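Local coordinates for protein 4-phosphoerythronate dehydrogenase (Lactobacillus jensenii, PDB 4PRK) that probably catalyses the NAD-dependent interconversion of pyruvate and D-lactate, as a D-isomer specific 2-hydroxyacid dehydrogenase with a Rossmann fold, at residues A107-V111 and A160-F165; E59-L65 and L87-L93; I231-E237 and G257-H263; Q113-L117 and N289-T293. One frame throughout, in Å; residues are numbered along the deposited sequence.

From the N terminus, contact 2 closes first. It closes a short loop in the domain of the five-stranded parallel sheet and touches none of the others; its centre is about 41 Å from that of contact 1. The chain then enters helix 103-118. Contact 1 opens at 107-111 and contact 4 at 113-117. Contact 1 closes at 160-165, before contact 4 does at 289-293, so the two cross. Contact 3 is nested inside the long loop of contact 4. Contact 1 joins helix 103-118 to helix 155-167, contact 4 joins it to strand 290-292, and contact 3 pairs strands 229-232 and 255-258 of the same sheet. Contacts 1, 3 and 4 touch one another.

Contact 1: A107-V111 and A160-F165; sequences AEMAV and AVAQIF
A107 and V111 pack against V161, I164 and F165 where two helices meet in the Rossmann-type NAD-binding domain. Helix 155-167 follows strand 148-152 and carries part of a glycine-rich GxGxxG pattern, consistent with a dinucleotide-binding turn. Helix 103-118 lies beside it. The axes of the two segments pass 9.2 Å apart at a crossing angle of -51°.

Most of the contact is methyl against methyl. A107 CB sits 3.6 Å from A160 CB and 3.5 Å from V161 CG2. These small groups let the backbones come close, with 4.9 Å between A107 CA and V161 CA. V161 has CG1 anti to the backbone N (chi1 169°), which turns CG2 to A107 CB and, more loosely, A110 CB. Further along, I164 CG2 meets V111 CG2 at 3.8 Å. The longer branch of I164 ends in CD1, 3.9 Å from E108 CG, and the two side chains run at about a right angle.

The charged end of E108 is used elsewhere. OE2 forms a salt bridge with R104, and OE1 accepts from the backbone N of I144 of a second subunit. Thus its stem packs within the chain and its carboxylate joins two chains.

The last interaction is a CH-pi contact. V111 CG2 stands over one face of the F165 ring, 23° off the normal and displaced toward the rim, with F165 CE2 at 3.9 Å.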
loop_
_atom_site.group_PDB
_atom_site.type_symbol
_atom_site.label_atom_id
_atom_site.label_comp_id
_atom_site.label_asym_id
_atom_site.label_seq_id
_atom_site.Cartn_x
_atom_site.Cartn_y
_atom_site.Cartn_z
ATOM N N ALA A 107 2.084 -14.352 8.588
ATOM C CA ALA A 107 2.466 -13.843 7.298
ATOM C C ALA A 107 3.739 -13.015 7.419
ATOM O O ALA A 107 4.629 -13.082 6.587
ATOM C CB ALA A 107 1.358 -12.999 6.753
ATOM N N GLU A 108 3.865 -12.297 8.521
ATOM C CA GLU A 108 5.014 -11.406 8.713
ATOM C C GLU A 108 6.289 -12.187 8.976
ATOM O O GLU A 108 7.411 -11.769 8.611
ATOM C CB GLU A 108 4.721 -10.375 9.824
ATOM C CG GLU A 108 3.781 -9.268 9.377
ATOM C CD GLU A 108 3.448 -8.214 10.432
ATOM O OE1 GLU A 108 4.146 -8.118 11.479
ATOM O OE2 GLU A 108 2.516 -7.415 10.181
ATOM N N MET A 109 6.141 -13.342 9.577
ATOM C CA MET A 109 7.310 -14.207 9.831
ATOM C C MET A 109 7.782 -14.733 8.440
ATOM O O MET A 109 8.963 -14.689 8.091
ATOM C CB MET A 109 6.972 -15.358 10.810
ATOM C CG MET A 109 8.105 -16.350 11.015
ATOM S SD MET A 109 9.554 -15.597 11.806
ATOM C CE MET A 109 9.590 -16.570 13.296
ATOM N N ALA A 110 6.836 -15.164 7.632
ATOM C CA ALA A 110 7.169 -15.614 6.303
ATOM C C ALA A 110 7.886 -14.532 5.498
ATOM O O ALA A 110 8.902 -14.782 4.889
ATOM C CB ALA A 110 5.907 -16.019 5.618
ATOM N N VAL A 111 7.338 -13.319 5.486
ATOM C CA VAL A 111 7.918 -12.228 4.715
ATOM C C VAL A 111 9.311 -11.911 5.248
ATOM O O VAL A 111 10.263 -11.744 4.468
ATOM C CB VAL A 111 7.065 -10.961 4.825
ATOM C CG1 VAL A 111 7.808 -9.705 4.387
ATOM C CG2 VAL A 111 5.802 -11.130 4.064
ATOM N N ALA A 160 -2.651 -12.502 3.535
ATOM C CA ALA A 160 -1.898 -11.450 4.193
ATOM C C ALA A 160 -0.457 -11.331 3.618
ATOM O O ALA A 160 0.092 -10.210 3.478
ATOM C CB ALA A 160 -1.863 -11.719 5.711
ATOM N N VAL A 161 0.142 -12.469 3.289
ATOM C CA VAL A 161 1.480 -12.467 2.667
ATOM C C VAL A 161 1.456 -11.746 1.328
ATOM O O VAL A 161 2.363 -11.008 0.986
ATOM C CB VAL A 161 2.029 -13.882 2.425
ATOM C CG1 VAL A 161 3.325 -13.865 1.525
ATOM C CG2 VAL A 161 2.305 -14.543 3.750
ATOM N N ALA A 162 0.384 -11.964 0.602
ATOM C CA ALA A 162 0.163 -11.377 -0.701
ATOM C C ALA A 162 -0.076 -9.849 -0.608
ATOM O O ALA A 162 0.493 -9.059 -1.376
ATOM C CB ALA A 162 -1.017 -12.088 -1.346
ATOM N N GLN A 163 -0.880 -9.439 0.363
ATOM C CA GLN A 163 -1.059 -8.003 0.645
ATOM C C GLN A 163 0.273 -7.306 0.940
ATOM O O GLN A 163 0.570 -6.262 0.399
ATOM C CB GLN A 163 -2.027 -7.813 1.847
ATOM C CG GLN A 163 -3.427 -8.417 1.587
ATOM C CD GLN A 163 -4.382 -8.436 2.782
ATOM O OE1 GLN A 163 -5.085 -9.422 3.028
ATOM N NE2 GLN A 163 -4.447 -7.332 3.494
ATOM N N ILE A 164 1.087 -7.894 1.790
ATOM C CA ILE A 164 2.370 -7.272 2.158
ATOM C C ILE A 164 3.307 -7.249 0.958
ATOM O O ILE A 164 3.830 -6.155 0.552
ATOM C CB ILE A 164 3.023 -7.998 3.363
ATOM C CG1 ILE A 164 2.143 -7.823 4.596
ATOM C CG2 ILE A 164 4.500 -7.555 3.611
ATOM C CD1 ILE A 164 2.521 -8.806 5.705
ATOM N N PHE A 165 3.458 -8.404 0.301
ATOM C CA PHE A 165 4.372 -8.403 -0.855
ATOM C C PHE A 165 3.936 -7.446 -1.972
ATOM O O PHE A 165 4.753 -6.709 -2.520
ATOM C CB PHE A 165 4.643 -9.824 -1.380
ATOM C CG PHE A 165 5.741 -10.544 -0.643
ATOM C CD1 PHE A 165 6.990 -9.969 -0.490
ATOM C CD2 PHE A 165 5.533 -11.786 -0.141
ATOM C CE1 PHE A 165 8.015 -10.634 0.178
ATOM C CE2 PHE A 165 6.550 -12.459 0.523
ATOM C CZ PHE A 165 7.791 -11.875 0.691
#

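Contact 2: E59-L65 and L87-L93; sequences EIVYKKL and LAKKYHL
The rings of Y62 and Y91 fill the space between two short helices packed in the domain of the five-stranded parallel sheet. L87 CB lies over the centre of one face of the Y62 ring, a CH-pi contact 3.8 Å from the centroid and only 8° off the normal. L93 CD1 touches the same ring at its edge, in plane, 3.8 Å from Y62 CD2. Y62 OH hydrogen-bonds to L56 O, outside the two segments. The Y91 ring is sandwiched. K63 CA covers one face at 3.7 Å from the centroid, and K90 CG, from Y91's own segment, covers the opposite one. Y62 CB packs against Y91 CD2 at 3.7 Å.

A Schellman motif with H92 as C-prime residue ends helix 85-90, and L93 N bonds to A88 O. The turn brings L93 back to the edge of Y62 and, more loosely, to L65 CB.

The polar contact is at E59. It keeps CG anti to its backbone N (chi1 152°) and extends across the Y91 ring edge, the carboxylate plane turned 79° from the ring. One oxygen takes both bonds. E59 OE2 accepts from K90 NZ on its syn lone pair at 3.2 Å, in a salt bridge, and from Y91 OH on its anti lone pair at 2.6 Å.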
loop_
_atom_site.group_PDB
_atom_site.type_symbol
_atom_site.label_atom_id
_atom_site.label_comp_id
_atom_site.label_asym_id
_atom_site.label_seq_id
_atom_site.Cartn_x
_atom_site.Cartn_y
_atom_site.Cartn_z
ATOM N N GLU A 59 -13.456 -40.638 30.320
ATOM C CA GLU A 59 -14.808 -40.088 30.184
ATOM C C GLU A 59 -15.321 -39.367 31.446
ATOM O O GLU A 59 -16.273 -38.576 31.353
ATOM C CB GLU A 59 -15.782 -41.189 29.764
ATOM C CG GLU A 59 -17.223 -40.958 30.210
ATOM C CD GLU A 59 -18.206 -41.808 29.458
ATOM O OE1 GLU A 59 -17.766 -42.565 28.573
ATOM O OE2 GLU A 59 -19.414 -41.700 29.745
ATOM N N ILE A 60 -14.702 -39.633 32.606
ATOM C CA ILE A 60 -15.180 -39.100 33.907
ATOM C C ILE A 60 -14.936 -37.581 34.002
ATOM O O ILE A 60 -15.691 -36.845 34.663
ATOM C CB ILE A 60 -14.601 -39.878 35.140
ATOM C CG1 ILE A 60 -13.276 -39.288 35.679
ATOM C CG2 ILE A 60 -14.464 -41.369 34.819
ATOM C CD1 ILE A 60 -12.050 -39.458 34.795
ATOM N N VAL A 61 -13.889 -37.129 33.309
ATOM C CA VAL A 61 -13.654 -35.703 33.079
ATOM C C VAL A 61 -14.898 -35.061 32.406
ATOM O O VAL A 61 -15.504 -34.119 32.955
ATOM C CB VAL A 61 -12.381 -35.502 32.229
ATOM C CG1 VAL A 61 -12.179 -34.023 31.900
ATOM C CG2 VAL A 61 -11.160 -36.111 32.936
ATOM N N TYR A 62 -15.297 -35.612 31.257
ATOM C CA TYR A 62 -16.472 -35.138 30.528
ATOM C C TYR A 62 -17.759 -35.280 31.349
ATOM O O TYR A 62 -18.586 -34.364 31.352
ATOM C CB TYR A 62 -16.663 -35.889 29.203
ATOM C CG TYR A 62 -15.521 -35.789 28.216
ATOM C CD1 TYR A 62 -14.470 -36.699 28.257
ATOM C CD2 TYR A 62 -15.510 -34.818 27.214
ATOM C CE1 TYR A 62 -13.422 -36.643 27.355
ATOM C CE2 TYR A 62 -14.467 -34.758 26.292
ATOM C CZ TYR A 62 -13.414 -35.678 26.378
ATOM O OH TYR A 62 -12.354 -35.659 25.492
ATOM N N LYS A 63 -17.950 -36.424 32.016
ATOM C CA LYS A 63 -19.125 -36.597 32.881
ATOM C C LYS A 63 -19.134 -35.494 33.916
ATOM O O LYS A 63 -20.162 -34.851 34.142
ATOM C CB LYS A 63 -19.155 -37.969 33.590
ATOM C CG LYS A 63 -20.304 -38.102 34.605
ATOM C CD LYS A 63 -20.495 -39.510 35.160
ATOM C CE LYS A 63 -20.989 -40.464 34.080
ATOM N NZ LYS A 63 -21.541 -41.739 34.615
ATOM N N LYS A 64 -17.975 -35.271 34.523
ATOM C CA LYS A 64 -17.847 -34.303 35.609
ATOM C C LYS A 64 -17.968 -32.812 35.211
ATOM O O LYS A 64 -18.493 -32.017 35.998
ATOM C CB LYS A 64 -16.560 -34.574 36.372
ATOM C CG LYS A 64 -16.653 -35.876 37.141
ATOM C CD LYS A 64 -15.316 -36.269 37.722
ATOM C CE LYS A 64 -15.426 -36.504 39.220
ATOM N NZ LYS A 64 -14.093 -36.362 39.852
ATOM N N LEU A 65 -17.499 -32.426 34.016
ATOM C CA LEU A 65 -17.768 -31.061 33.497
ATOM C C LEU A 65 -19.269 -30.853 33.327
ATOM O O LEU A 65 -19.830 -29.831 33.752
ATOM C CB LEU A 65 -17.103 -30.817 32.145
ATOM C CG LEU A 65 -15.589 -30.960 32.104
ATOM C CD1 LEU A 65 -15.125 -30.852 30.658
ATOM C CD2 LEU A 65 -14.914 -29.932 33.010
ATOM N N LEU A 87 -17.487 -38.417 23.101
ATOM C CA LEU A 87 -17.840 -38.086 24.479
ATOM C C LEU A 87 -18.498 -36.695 24.592
ATOM O O LEU A 87 -19.428 -36.512 25.375
ATOM C CB LEU A 87 -16.619 -38.165 25.397
ATOM C CG LEU A 87 -16.149 -39.534 25.916
ATOM C CD1 LEU A 87 -17.302 -40.494 26.175
ATOM C CD2 LEU A 87 -15.150 -40.176 24.977
ATOM N N ALA A 88 -18.025 -35.728 23.808
ATOM C CA ALA A 88 -18.582 -34.371 23.827
ATOM C C ALA A 88 -20.090 -34.357 23.550
ATOM O O ALA A 88 -20.870 -33.756 24.295
ATOM C CB ALA A 88 -17.851 -33.490 22.816
ATOM N N LYS A 89 -20.490 -35.013 22.466
ATOM C CA LYS A 89 -21.907 -35.129 22.092
ATOM C C LYS A 89 -22.699 -35.843 23.196
ATOM O O LYS A 89 -23.762 -35.379 23.604
ATOM C CB LYS A 89 -22.044 -35.887 20.764
ATOM C CG LYS A 89 -23.441 -35.895 20.156
ATOM C CD LYS A 89 -23.868 -34.514 19.681
ATOM C CE LYS A 89 -25.045 -34.610 18.722
ATOM N NZ LYS A 89 -25.419 -33.287 18.153
ATOM N N LYS A 90 -22.163 -36.963 23.683
ATOM C CA LYS A 90 -22.775 -37.707 24.789
ATOM C C LYS A 90 -23.202 -36.793 25.955
ATOM O O LYS A 90 -24.320 -36.927 26.470
ATOM C CB LYS A 90 -21.815 -38.785 25.305
ATOM C CG LYS A 90 -22.267 -39.406 26.617
ATOM C CD LYS A 90 -21.443 -40.621 26.969
ATOM C CE LYS A 90 -22.270 -41.614 27.755
ATOM N NZ LYS A 90 -21.541 -42.906 27.751
ATOM N N TYR A 91 -22.315 -35.868 26.349
ATOM C CA TYR A 91 -22.559 -34.998 27.492
ATOM C C TYR A 91 -22.963 -33.593 27.103
ATOM O O TYR A 91 -22.770 -32.690 27.878
ATOM C CB TYR A 91 -21.333 -34.962 28.402
ATOM C CG TYR A 91 -21.143 -36.268 29.124
ATOM C CD1 TYR A 91 -21.985 -36.631 30.174
ATOM C CD2 TYR A 91 -20.150 -37.156 28.739
ATOM C CE1 TYR A 91 -21.836 -37.842 30.831
ATOM C CE2 TYR A 91 -19.990 -38.370 29.386
ATOM C CZ TYR A 91 -20.837 -38.710 30.429
ATOM O OH TYR A 91 -20.666 -39.914 31.070
ATOM N N HIS A 92 -23.528 -33.407 25.910
ATOM C CA HIS A 92 -24.054 -32.108 25.487
ATOM C C HIS A 92 -23.024 -30.972 25.595
ATOM O O HIS A 92 -23.386 -29.828 25.848
ATOM C CB HIS A 92 -25.318 -31.764 26.292
ATOM C CG HIS A 92 -26.437 -32.745 26.111
ATOM N ND1 HIS A 92 -27.755 -32.356 26.002
ATOM C CD2 HIS A 92 -26.437 -34.097 26.018
ATOM C CE1 HIS A 92 -28.517 -33.425 25.853
ATOM N NE2 HIS A 92 -27.740 -34.492 25.858
ATOM N N LEU A 93 -21.749 -31.296 25.389
ATOM C CA LEU A 93 -20.663 -30.316 25.492
ATOM C C LEU A 93 -20.314 -29.715 24.118
ATOM O O LEU A 93 -19.566 -30.337 23.360
ATOM C CB LEU A 93 -19.397 -30.969 26.093
ATOM C CG LEU A 93 -19.338 -31.298 27.600
ATOM C CD1 LEU A 93 -18.279 -32.357 27.900
ATOM C CD2 LEU A 93 -19.090 -30.045 28.441
#

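Contact 3: I231-E237 and G257-H263; sequences INAARGE and GLDTLAH
I231-N232 and G257-L258 are neighbouring parallel strand ends in a beta-alpha-beta unit of the Rossmann fold, with helix 241-250 making the crossover. N232 N donates to G257 O at 2.9 Å, and N232 O accepts from D259 N at 2.9 Å. I231 CD1 packs on the backbone of G257; a CB on that glycine would clash with it.

Past the strand ends, N232 organises the loops. Its CG is anti to the backbone N (chi1 -172°), which swings the amide over the turn that follows. OD1 accepts from A234 N at 3.0 Å, from above the carbonyl plane, and so forms an Asx turn. R235 N adds a weak bond to the same oxygen. ND2 donates to R235 O at 2.9 Å, almost straight at 176°. ND2 also donates to a water that in turn donates to T260 O. Thus both ends of the buried amide are satisfied and its rotation is fixed. With an alanine here, A234 N and R235 O would probably lose these partners, and the turn would be free to shift away from T260.

T260 completes the join. Its CG2 rests 3.5 Å from N232 ND2. G236 CA fits against L261 and A262, where a CB would clash. T260 OG1, which also bonds to E264, takes a weak, bent bond from G236 N at 2.8 Å.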
loop_
_atom_site.group_PDB
_atom_site.type_symbol
_atom_site.label_atom_id
_atom_site.label_comp_id
_atom_site.label_asym_id
_atom_site.label_seq_id
_atom_site.Cartn_x
_atom_site.Cartn_y
_atom_site.Cartn_z
ATOM N N ILE A 231 9.727 -20.873 1.364
ATOM C CA ILE A 231 9.328 -20.552 2.732
ATOM C C ILE A 231 8.214 -21.487 3.119
ATOM O O ILE A 231 7.240 -21.545 2.424
ATOM C CB ILE A 231 8.798 -19.108 2.829
ATOM C CG1 ILE A 231 9.850 -18.070 2.454
ATOM C CG2 ILE A 231 8.262 -18.839 4.233
ATOM C CD1 ILE A 231 11.057 -18.004 3.358
ATOM N N ASN A 232 8.349 -22.198 4.241
ATOM C CA ASN A 232 7.266 -23.006 4.840
ATOM C C ASN A 232 7.000 -22.631 6.302
ATOM O O ASN A 232 7.714 -23.051 7.242
ATOM C CB ASN A 232 7.600 -24.487 4.840
ATOM C CG ASN A 232 6.421 -25.342 5.269
ATOM O OD1 ASN A 232 5.267 -24.871 5.287
ATOM N ND2 ASN A 232 6.690 -26.593 5.600
ATOM N N ALA A 233 5.926 -21.885 6.472
ATOM C CA ALA A 233 5.385 -21.556 7.766
ATOM C C ALA A 233 3.988 -22.125 7.909
ATOM O O ALA A 233 3.219 -21.662 8.768
ATOM C CB ALA A 233 5.349 -20.064 7.977
ATOM N N ALA A 234 3.702 -23.148 7.122
ATOM C CA ALA A 234 2.439 -23.839 7.217
ATOM C C ALA A 234 2.561 -25.155 7.991
ATOM O O ALA A 234 2.270 -25.194 9.156
ATOM C CB ALA A 234 1.869 -24.077 5.829
ATOM N N ARG A 235 3.025 -26.223 7.366
ATOM C CA ARG A 235 3.153 -27.497 8.077
ATOM C C ARG A 235 4.334 -28.236 7.532
ATOM O O ARG A 235 4.518 -28.320 6.307
ATOM C CB ARG A 235 1.900 -28.344 7.902
ATOM C CG ARG A 235 0.588 -27.776 8.440
ATOM C CD ARG A 235 0.528 -27.607 9.942
ATOM N NE ARG A 235 0.697 -28.873 10.652
ATOM C CZ ARG A 235 -0.266 -29.759 10.870
ATOM N NH1 ARG A 235 0.040 -30.890 11.486
ATOM N NH2 ARG A 235 -1.509 -29.562 10.448
ATOM N N GLY A 236 5.194 -28.729 8.421
ATOM C CA GLY A 236 6.430 -29.370 7.985
ATOM C C GLY A 236 6.219 -30.509 6.988
ATOM O O GLY A 236 6.993 -30.681 6.046
ATOM N N GLU A 237 5.164 -31.293 7.185
ATOM C CA GLU A 237 5.021 -32.518 6.407
ATOM C C GLU A 237 4.640 -32.258 4.947
ATOM O O GLU A 237 4.544 -33.192 4.132
ATOM C CB GLU A 237 3.976 -33.428 7.039
ATOM C CG GLU A 237 4.371 -33.978 8.410
ATOM C CD GLU A 237 4.218 -32.969 9.539
ATOM O OE1 GLU A 237 3.684 -31.844 9.323
ATOM O OE2 GLU A 237 4.688 -33.317 10.633
ATOM N N GLY A 257 13.395 -20.923 4.315
ATOM C CA GLY A 257 13.003 -20.451 5.648
ATOM C C GLY A 257 11.863 -21.337 6.167
ATOM O O GLY A 257 10.761 -21.392 5.581
ATOM N N LEU A 258 12.140 -22.067 7.249
ATOM C CA LEU A 258 11.207 -23.068 7.739
ATOM C C LEU A 258 10.835 -22.699 9.129
ATOM O O LEU A 258 11.717 -22.541 9.954
ATOM C CB LEU A 258 11.839 -24.459 7.730
ATOM C CG LEU A 258 12.616 -24.811 6.435
ATOM C CD1 LEU A 258 13.463 -26.033 6.628
ATOM C CD2 LEU A 258 11.702 -25.041 5.264
ATOM N N ASP A 259 9.547 -22.567 9.409
ATOM C CA ASP A 259 9.104 -22.395 10.815
ATOM C C ASP A 259 8.587 -23.721 11.353
ATOM O O ASP A 259 8.150 -23.803 12.494
ATOM C CB ASP A 259 7.976 -21.384 10.886
ATOM C CG ASP A 259 7.645 -20.979 12.310
ATOM O OD1 ASP A 259 8.597 -20.595 13.045
ATOM O OD2 ASP A 259 6.435 -21.037 12.687
ATOM N N THR A 260 8.609 -24.744 10.499
ATOM C CA THR A 260 8.032 -26.035 10.794
ATOM C C THR A 260 8.743 -27.049 9.919
ATOM O O THR A 260 9.167 -26.680 8.837
ATOM C CB THR A 260 6.562 -26.074 10.453
ATOM O OG1 THR A 260 6.049 -27.366 10.766
ATOM C CG2 THR A 260 6.317 -25.772 8.937
ATOM N N LEU A 261 8.903 -28.285 10.420
ATOM C CA LEU A 261 9.691 -29.362 9.787
ATOM C C LEU A 261 9.026 -30.686 10.103
ATOM O O LEU A 261 8.525 -30.854 11.183
ATOM C CB LEU A 261 11.117 -29.461 10.398
ATOM C CG LEU A 261 12.242 -28.548 9.921
ATOM C CD1 LEU A 261 13.473 -28.696 10.787
ATOM C CD2 LEU A 261 12.570 -28.776 8.458
ATOM N N ALA A 262 9.047 -31.610 9.176
ATOM C CA ALA A 262 8.598 -32.983 9.433
ATOM C C ALA A 262 9.319 -33.561 10.654
ATOM O O ALA A 262 10.528 -33.364 10.814
ATOM C CB ALA A 262 8.859 -33.860 8.212
ATOM N N HIS A 263 8.565 -34.220 11.525
ATOM C CA HIS A 263 9.108 -34.816 12.761
ATOM C C HIS A 263 9.499 -33.821 13.821
ATOM O O HIS A 263 10.197 -34.185 14.794
ATOM C CB HIS A 263 10.312 -35.732 12.450
ATOM C CG HIS A 263 9.977 -36.806 11.474
ATOM N ND1 HIS A 263 10.618 -36.942 10.262
ATOM C CD2 HIS A 263 9.017 -37.760 11.505
ATOM C CE1 HIS A 263 10.089 -37.957 9.605
ATOM N NE2 HIS A 263 9.110 -38.461 10.333
HETATM O O HOH W 1 9.350 -27.736 6.133
HETATM O O HOH W 2 3.894 -21.336 11.478
HETATM O O HOH W 3 9.814 -30.656 6.498
HETATM O O HOH W 4 6.229 -35.239 11.547
#

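Contact 4: Q113-L117 and N289-T293; sequences QAMYL and NVIVT
Q113 runs across I291 to T293, tying helix 103-118 to strand 290-292, the last strand of the seven-stranded Rossmann sheet within this chain. The segment axes pass 9.2 Å apart and run roughly antiparallel, at 150°.

The Q113 side chain can be followed outward. CB lies 4.1 Å from I291 CD1, and CG comes to 3.8 Å from the same methyl. With the chain extended beyond CG (chi2 -169°), the amide reaches past the other branch of I291. There CD sits 3.5 Å from I291 CG2, with OE1 beside the same methyl. At the tip, NE2 donates a weak bond to T293 OG1, 3.1 Å long and bent to 130°. T293 OG1 also hydrogen-bonds to D259 OD1, its stronger partner. Replacing Q113 by a leucine would probably leave T293 OG1 without its weak donor.

Two more side chains close on I291. Y116 CD1 meets I291 CD1 at 3.7 Å, while its ring stacks on Y116 of the second subunit. L117 CD2 lies 3.6 Å from N289 O and also approaches I291 CG1.

The helix is thus held to the strand mainly by apolar packing round one isoleucine. The single weak polar bond is likely to add direction more than strength, linking the glutamine to the T293-D259 pair.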
loop_
_atom_site.group_PDB
_atom_site.type_symbol
_atom_site.label_atom_id
_atom_site.label_comp_id
_atom_site.label_asym_id
_atom_site.label_seq_id
_atom_site.Cartn_x
_atom_site.Cartn_y
_atom_site.Cartn_z
ATOM N N GLN A 113 11.401 -13.730 6.933
ATOM C CA GLN A 113 12.385 -14.770 6.575
ATOM C C GLN A 113 12.760 -14.712 5.102
ATOM O O GLN A 113 13.955 -14.742 4.767
ATOM C CB GLN A 113 11.859 -16.157 6.899
ATOM C CG GLN A 113 11.926 -16.450 8.373
ATOM C CD GLN A 113 11.651 -17.923 8.732
ATOM O OE1 GLN A 113 11.911 -18.831 7.955
ATOM N NE2 GLN A 113 11.136 -18.149 9.948
ATOM N N ALA A 114 11.764 -14.540 4.230
ATOM C CA ALA A 114 12.046 -14.368 2.804
ATOM C C ALA A 114 12.968 -13.178 2.499
ATOM O O ALA A 114 13.851 -13.304 1.644
ATOM C CB ALA A 114 10.789 -14.243 1.964
ATOM N N MET A 115 12.766 -12.048 3.190
ATOM C CA MET A 115 13.546 -10.871 2.885
ATOM C C MET A 115 14.969 -11.073 3.371
ATOM O O MET A 115 15.906 -10.796 2.650
ATOM C CB MET A 115 12.985 -9.595 3.503
ATOM C CG MET A 115 11.493 -9.534 3.462
ATOM S SD MET A 115 10.938 -7.872 3.274
ATOM C CE MET A 115 11.519 -7.957 1.529
ATOM N N TYR A 116 15.123 -11.531 4.598
ATOM C CA TYR A 116 16.475 -11.859 5.099
ATOM C C TYR A 116 17.257 -12.780 4.154
ATOM O O TYR A 116 18.407 -12.494 3.776
ATOM C CB TYR A 116 16.401 -12.447 6.491
ATOM C CG TYR A 116 17.718 -12.847 7.097
ATOM C CD1 TYR A 116 18.251 -14.046 6.792
ATOM C CD2 TYR A 116 18.343 -12.067 8.064
ATOM C CE1 TYR A 116 19.436 -14.470 7.328
ATOM C CE2 TYR A 116 19.527 -12.477 8.663
ATOM C CZ TYR A 116 20.059 -13.689 8.259
ATOM O OH TYR A 116 21.163 -14.206 8.753
ATOM N N LEU A 117 16.640 -13.884 3.773
ATOM C CA LEU A 117 17.302 -14.807 2.856
ATOM C C LEU A 117 17.551 -14.209 1.515
ATOM O O LEU A 117 18.570 -14.488 0.952
ATOM C CB LEU A 117 16.527 -16.108 2.716
ATOM C CG LEU A 117 16.416 -16.847 4.027
ATOM C CD1 LEU A 117 15.465 -18.004 3.947
ATOM C CD2 LEU A 117 17.823 -17.282 4.475
ATOM N N ASN A 289 22.338 -20.152 4.337
ATOM C CA ASN A 289 21.222 -19.716 3.489
ATOM C C ASN A 289 19.906 -20.350 3.897
ATOM O O ASN A 289 18.961 -20.386 3.108
ATOM C CB ASN A 289 21.489 -20.008 2.001
ATOM C CG ASN A 289 21.660 -21.499 1.699
ATOM O OD1 ASN A 289 22.038 -22.248 2.549
ATOM N ND2 ASN A 289 21.408 -21.902 0.469
ATOM N N VAL A 290 19.846 -20.868 5.121
ATOM C CA VAL A 290 18.616 -21.398 5.690
ATOM C C VAL A 290 18.255 -20.684 7.008
ATOM O O VAL A 290 19.123 -20.333 7.772
ATOM C CB VAL A 290 18.801 -22.871 6.023
ATOM C CG1 VAL A 290 17.645 -23.373 6.868
ATOM C CG2 VAL A 290 18.984 -23.674 4.725
ATOM N N ILE A 291 16.973 -20.470 7.268
ATOM C CA ILE A 291 16.525 -20.119 8.595
ATOM C C ILE A 291 15.653 -21.231 9.110
ATOM O O ILE A 291 14.807 -21.712 8.369
ATOM C CB ILE A 291 15.701 -18.817 8.597
ATOM C CG1 ILE A 291 16.578 -17.599 8.457
ATOM C CG2 ILE A 291 14.925 -18.633 9.886
ATOM C CD1 ILE A 291 15.761 -16.323 8.254
ATOM N N VAL A 292 15.818 -21.627 10.372
ATOM C CA VAL A 292 14.795 -22.449 11.018
ATOM C C VAL A 292 14.417 -21.814 12.321
ATOM O O VAL A 292 15.276 -21.446 13.069
ATOM C CB VAL A 292 15.227 -23.909 11.292
ATOM C CG1 VAL A 292 14.019 -24.741 11.824
ATOM C CG2 VAL A 292 15.846 -24.538 10.042
ATOM N N THR A 293 13.104 -21.679 12.545
ATOM C CA THR A 293 12.536 -21.218 13.776
ATOM C C THR A 293 11.620 -22.292 14.323
ATOM O O THR A 293 11.072 -23.100 13.559
ATOM C CB THR A 293 11.717 -19.915 13.575
ATOM O OG1 THR A 293 10.900 -20.009 12.399
ATOM C CG2 THR A 293 12.679 -18.710 13.452
#